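Local coordinates for Lpg2148(MvcA) (Legionella pneumophila subsp. pneumophila str. Philadelphia 1, PDB 6K11), which probably acts as a deamidase-type enzyme that removes ubiquitin from the host ubiquitin-conjugating enzyme UBE2N and so regulates its activity, at residues 255-269 / 301-314. Sequence-based numbering, arbitrary orientation.
Sequences YFGSHTLQDWFVSDK and YAEFFSKRGREAFF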
# COMPACT_ATOMS: atom_id res chain seq x y z
N TYR A 255 6.28 -0.59 5.96
CA TYR A 255 6.48 -1.17 4.63
C TYR A 255 6.39 -2.68 4.76
O TYR A 255 7.28 -3.31 5.35
CB TYR A 255 7.81 -0.73 4.00
CG TYR A 255 7.76 -0.75 2.49
CD1 TYR A 255 7.69 -1.96 1.80
CD2 TYR A 255 7.75 0.43 1.75
CE1 TYR A 255 7.62 -1.99 0.39
CE2 TYR A 255 7.69 0.42 0.36
CZ TYR A 255 7.61 -0.79 -0.32
OH TYR A 255 7.54 -0.78 -1.69
N PHE A 256 5.31 -3.27 4.22
CA PHE A 256 5.06 -4.70 4.39
C PHE A 256 6.24 -5.55 3.94
O PHE A 256 6.79 -5.35 2.85
CB PHE A 256 3.80 -5.12 3.61
CG PHE A 256 3.37 -6.55 3.89
CD1 PHE A 256 3.91 -7.61 3.18
CD2 PHE A 256 2.41 -6.82 4.87
CE1 PHE A 256 3.52 -8.92 3.44
CE2 PHE A 256 2.01 -8.13 5.13
CZ PHE A 256 2.56 -9.17 4.42
N GLY A 257 6.62 -6.52 4.78
CA GLY A 257 7.76 -7.39 4.52
C GLY A 257 9.10 -6.79 4.87
O GLY A 257 10.11 -7.51 4.85
N SER A 258 9.14 -5.50 5.21
CA SER A 258 10.38 -4.81 5.54
C SER A 258 10.42 -4.36 7.00
O SER A 258 11.34 -4.73 7.72
CB SER A 258 10.62 -3.62 4.60
OG SER A 258 11.82 -2.95 4.97
N HIS A 259 9.45 -3.54 7.44
CA HIS A 259 9.48 -2.97 8.78
C HIS A 259 8.09 -2.45 9.13
O HIS A 259 7.30 -2.10 8.25
CB HIS A 259 10.50 -1.82 8.87
CG HIS A 259 10.23 -0.71 7.91
ND1 HIS A 259 10.73 -0.70 6.62
CD2 HIS A 259 9.46 0.41 8.02
CE1 HIS A 259 10.32 0.39 6.00
NE2 HIS A 259 9.54 1.07 6.81
N THR A 260 7.80 -2.42 10.44
CA THR A 260 6.56 -1.85 10.95
C THR A 260 6.77 -0.38 11.30
O THR A 260 7.88 0.15 11.31
CB THR A 260 6.08 -2.59 12.19
OG1 THR A 260 7.05 -2.42 13.23
CG2 THR A 260 5.95 -4.11 11.90
N LEU A 261 5.66 0.29 11.64
CA LEU A 261 5.76 1.67 12.11
C LEU A 261 6.59 1.75 13.38
O LEU A 261 7.39 2.68 13.56
CB LEU A 261 4.36 2.24 12.33
CG LEU A 261 4.25 3.69 12.81
CD1 LEU A 261 4.95 4.62 11.83
CD2 LEU A 261 2.79 4.08 13.01
N GLN A 262 6.44 0.76 14.26
CA GLN A 262 7.27 0.71 15.47
C GLN A 262 8.76 0.65 15.13
O GLN A 262 9.56 1.41 15.68
CB GLN A 262 6.86 -0.50 16.32
CG GLN A 262 7.89 -0.87 17.38
CD GLN A 262 7.43 -2.04 18.23
OE1 GLN A 262 6.97 -3.06 17.71
NE2 GLN A 262 7.55 -1.89 19.54
N ASP A 263 9.13 -0.26 14.21
CA ASP A 263 10.51 -0.36 13.73
C ASP A 263 10.99 0.98 13.19
O ASP A 263 12.12 1.41 13.47
CB ASP A 263 10.65 -1.40 12.60
CG ASP A 263 10.40 -2.85 13.04
OD1 ASP A 263 10.67 -3.21 14.20
OD2 ASP A 263 9.95 -3.64 12.18
N TRP A 264 10.15 1.63 12.39
CA TRP A 264 10.49 2.92 11.80
C TRP A 264 10.86 3.93 12.87
O TRP A 264 11.93 4.56 12.81
CB TRP A 264 9.29 3.41 10.97
CG TRP A 264 9.47 4.72 10.27
CD1 TRP A 264 9.03 5.96 10.69
CD2 TRP A 264 10.11 4.93 9.01
NE1 TRP A 264 9.35 6.92 9.75
CE2 TRP A 264 10.02 6.31 8.71
CE3 TRP A 264 10.75 4.07 8.09
CZ2 TRP A 264 10.54 6.86 7.54
CZ3 TRP A 264 11.26 4.61 6.92
CH2 TRP A 264 11.15 6.00 6.65
N PHE A 265 10.00 4.08 13.89
CA PHE A 265 10.28 5.02 14.97
C PHE A 265 11.48 4.59 15.81
O PHE A 265 12.27 5.43 16.25
CB PHE A 265 9.03 5.17 15.84
CG PHE A 265 7.98 6.11 15.29
CD1 PHE A 265 8.31 7.39 14.86
CD2 PHE A 265 6.66 5.72 15.23
CE1 PHE A 265 7.33 8.24 14.37
CE2 PHE A 265 5.67 6.57 14.77
CZ PHE A 265 6.00 7.84 14.34
N VAL A 266 11.62 3.29 16.09
CA VAL A 266 12.79 2.84 16.86
C VAL A 266 14.09 3.19 16.13
O VAL A 266 15.10 3.53 16.76
CB VAL A 266 12.69 1.32 17.15
CG1 VAL A 266 13.99 0.78 17.73
CG2 VAL A 266 11.52 1.01 18.11
N SER A 267 14.07 3.15 14.79
CA SER A 267 15.27 3.46 14.01
C SER A 267 15.52 4.95 13.86
O SER A 267 16.58 5.32 13.34
CB SER A 267 15.18 2.83 12.61
OG SER A 267 14.30 3.58 11.79
N ASP A 268 14.57 5.81 14.25
CA ASP A 268 14.72 7.27 14.13
C ASP A 268 14.92 7.71 12.68
O ASP A 268 15.52 8.76 12.40
CB ASP A 268 15.87 7.82 14.99
CG ASP A 268 15.73 7.51 16.47
OD1 ASP A 268 14.67 7.82 17.05
OD2 ASP A 268 16.68 6.95 17.06
N LYS A 269 14.44 6.91 11.72
CA LYS A 269 14.54 7.37 10.34
C LYS A 269 13.63 8.56 10.09
O LYS A 269 13.88 9.33 9.16
CB LYS A 269 14.21 6.24 9.35
CG LYS A 269 14.50 6.63 7.90
CD LYS A 269 14.77 5.44 7.02
CE LYS A 269 14.77 5.88 5.56
NZ LYS A 269 15.16 4.76 4.66
N TYR A 301 13.57 6.08 -4.04
CA TYR A 301 12.63 5.19 -3.37
C TYR A 301 13.28 4.51 -2.16
O TYR A 301 12.73 4.51 -1.06
CB TYR A 301 12.11 4.17 -4.37
CG TYR A 301 10.82 3.46 -3.98
CD1 TYR A 301 10.83 2.36 -3.13
CD2 TYR A 301 9.58 3.88 -4.50
CE1 TYR A 301 9.64 1.71 -2.78
CE2 TYR A 301 8.40 3.22 -4.16
CZ TYR A 301 8.44 2.14 -3.31
OH TYR A 301 7.27 1.49 -2.97
N ALA A 302 14.48 3.96 -2.35
CA ALA A 302 15.18 3.29 -1.26
C ALA A 302 15.59 4.29 -0.17
O ALA A 302 15.42 4.01 1.03
CB ALA A 302 16.40 2.55 -1.80
N GLU A 303 16.12 5.45 -0.57
CA GLU A 303 16.52 6.46 0.42
C GLU A 303 15.35 6.85 1.32
O GLU A 303 15.50 6.97 2.54
CB GLU A 303 17.08 7.70 -0.29
CG GLU A 303 17.52 8.84 0.66
CD GLU A 303 17.99 10.11 -0.08
OE1 GLU A 303 17.91 10.16 -1.34
OE2 GLU A 303 18.46 11.06 0.59
N PHE A 304 14.17 7.08 0.73
CA PHE A 304 13.06 7.57 1.54
C PHE A 304 12.31 6.46 2.27
O PHE A 304 11.80 6.70 3.37
CB PHE A 304 12.09 8.37 0.67
CG PHE A 304 12.56 9.79 0.37
CD1 PHE A 304 13.81 10.22 0.78
CD2 PHE A 304 11.75 10.66 -0.35
CE1 PHE A 304 14.25 11.53 0.51
CE2 PHE A 304 12.17 11.97 -0.63
CZ PHE A 304 13.42 12.40 -0.19
N PHE A 305 12.20 5.26 1.69
CA PHE A 305 11.21 4.29 2.15
C PHE A 305 11.79 2.96 2.64
O PHE A 305 11.02 2.11 3.11
CB PHE A 305 10.17 4.00 1.04
CG PHE A 305 9.58 5.25 0.41
CD1 PHE A 305 9.16 6.32 1.19
CD2 PHE A 305 9.43 5.34 -0.97
CE1 PHE A 305 8.63 7.48 0.62
CE2 PHE A 305 8.87 6.49 -1.56
CZ PHE A 305 8.48 7.55 -0.75
N SER A 306 13.09 2.73 2.54
CA SER A 306 13.62 1.47 3.04
C SER A 306 13.63 1.46 4.56
O SER A 306 13.60 2.49 5.22
CB SER A 306 15.06 1.23 2.53
OG SER A 306 15.98 1.96 3.32
N LYS A 307 13.69 0.26 5.12
CA LYS A 307 14.11 0.12 6.51
C LYS A 307 15.49 0.77 6.70
O LYS A 307 16.37 0.65 5.85
CB LYS A 307 14.18 -1.37 6.87
CG LYS A 307 14.51 -1.66 8.33
CD LYS A 307 14.61 -3.16 8.56
CE LYS A 307 14.78 -3.52 10.05
NZ LYS A 307 15.14 -4.97 10.19
N ARG A 308 15.68 1.46 7.83
CA ARG A 308 16.95 2.16 8.03
C ARG A 308 18.11 1.17 8.02
O ARG A 308 18.05 0.11 8.65
CB ARG A 308 16.94 2.97 9.34
CG ARG A 308 18.05 4.01 9.35
CD ARG A 308 18.00 4.97 10.53
NE ARG A 308 19.04 5.99 10.33
CZ ARG A 308 19.44 6.87 11.24
NH1 ARG A 308 18.88 6.91 12.44
NH2 ARG A 308 20.42 7.73 10.92
N GLY A 309 19.16 1.51 7.28
CA GLY A 309 20.28 0.62 7.09
C GLY A 309 20.19 -0.30 5.87
O GLY A 309 21.19 -0.96 5.54
N ARG A 310 19.03 -0.39 5.21
CA ARG A 310 18.89 -1.23 4.03
C ARG A 310 18.76 -0.43 2.73
O ARG A 310 18.36 -0.98 1.70
CB ARG A 310 17.68 -2.16 4.17
CG ARG A 310 17.60 -2.93 5.49
CD ARG A 310 18.39 -4.21 5.42
NE ARG A 310 17.76 -5.16 4.53
CZ ARG A 310 18.18 -6.41 4.33
NH1 ARG A 310 19.25 -6.87 4.97
NH2 ARG A 310 17.51 -7.20 3.50
N GLU A 311 19.13 0.85 2.76
CA GLU A 311 18.95 1.73 1.61
C GLU A 311 19.71 1.21 0.38
O GLU A 311 19.28 1.45 -0.76
CB GLU A 311 19.40 3.14 1.97
CG GLU A 311 18.44 3.93 2.90
CD GLU A 311 18.65 3.62 4.40
OE1 GLU A 311 19.59 2.87 4.75
OE2 GLU A 311 17.87 4.14 5.23
N ALA A 312 20.83 0.49 0.58
CA ALA A 312 21.62 0.00 -0.56
C ALA A 312 21.03 -1.24 -1.23
O ALA A 312 21.38 -1.53 -2.39
CB ALA A 312 23.05 -0.32 -0.11
N PHE A 313 20.17 -1.99 -0.54
CA PHE A 313 19.59 -3.23 -1.06
C PHE A 313 18.12 -3.12 -1.42
O PHE A 313 17.65 -3.91 -2.25
CB PHE A 313 19.73 -4.36 -0.03
CG PHE A 313 20.92 -4.22 0.88
CD1 PHE A 313 22.20 -4.20 0.35
CD2 PHE A 313 20.76 -4.09 2.25
CE1 PHE A 313 23.31 -4.06 1.17
CE2 PHE A 313 21.86 -3.95 3.08
CZ PHE A 313 23.14 -3.94 2.54
N PHE A 314 17.39 -2.17 -0.81
CA PHE A 314 15.93 -2.14 -0.86
C PHE A 314 15.42 -2.20 -2.30
O PHE A 314 14.46 -2.92 -2.60
CB PHE A 314 15.43 -0.87 -0.16
CG PHE A 314 13.98 -0.89 0.22
CD1 PHE A 314 13.48 -1.85 1.09
CD2 PHE A 314 13.11 0.07 -0.28
CE1 PHE A 314 12.13 -1.86 1.45
CE2 PHE A 314 11.76 0.08 0.09
CZ PHE A 314 11.28 -0.89 0.95
O HOH W 1 13.79 1.60 9.93
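The ammonium group of K269 reaches the C-terminal end of helix 294-305, where it donates to E303 O at 3.1 Å and to S306 O at 2.8 Å. Both carbonyls are met from above their planes. E311 comes from the opposite direction, its OE2 2.8 Å from K269 NZ in a salt bridge, met on its anti side, somewhat out of the carboxylate plane. With CG anti to the backbone N (chi1 -172°), the extended K269 chain carries NZ past R308. R308 points NH1 at S267 O (2.9 Å), almost in line with the C=O and within the guanidinium plane. A water joins S267 OG to R308 N.

At the other end, F314 directs its edge at Y255, F314 CZ over the centre of the Y255 ring and the planes at 81°, a T-shaped pair. Y255 OH and Y301 OH share a 2.6 Å hydrogen bond, and Y301 OH also bonds S231. Between, H259 turns its edge toward F305 O; S258 OG and Q253 hold the imidazole. W264, its NE1 held by P251, brings CH2 to F304 O.

Helix 261-266, begun by the T260/D263 capping box and closed by a Schellman motif at D268, thus packs with its preceding loop on the end of helix 294-305 and the type II turn K307-R310. K269 NZ satisfies E303 O in the last turn and S306 O just beyond it; these dipoles and the E311 carboxylate would favour its protonated form.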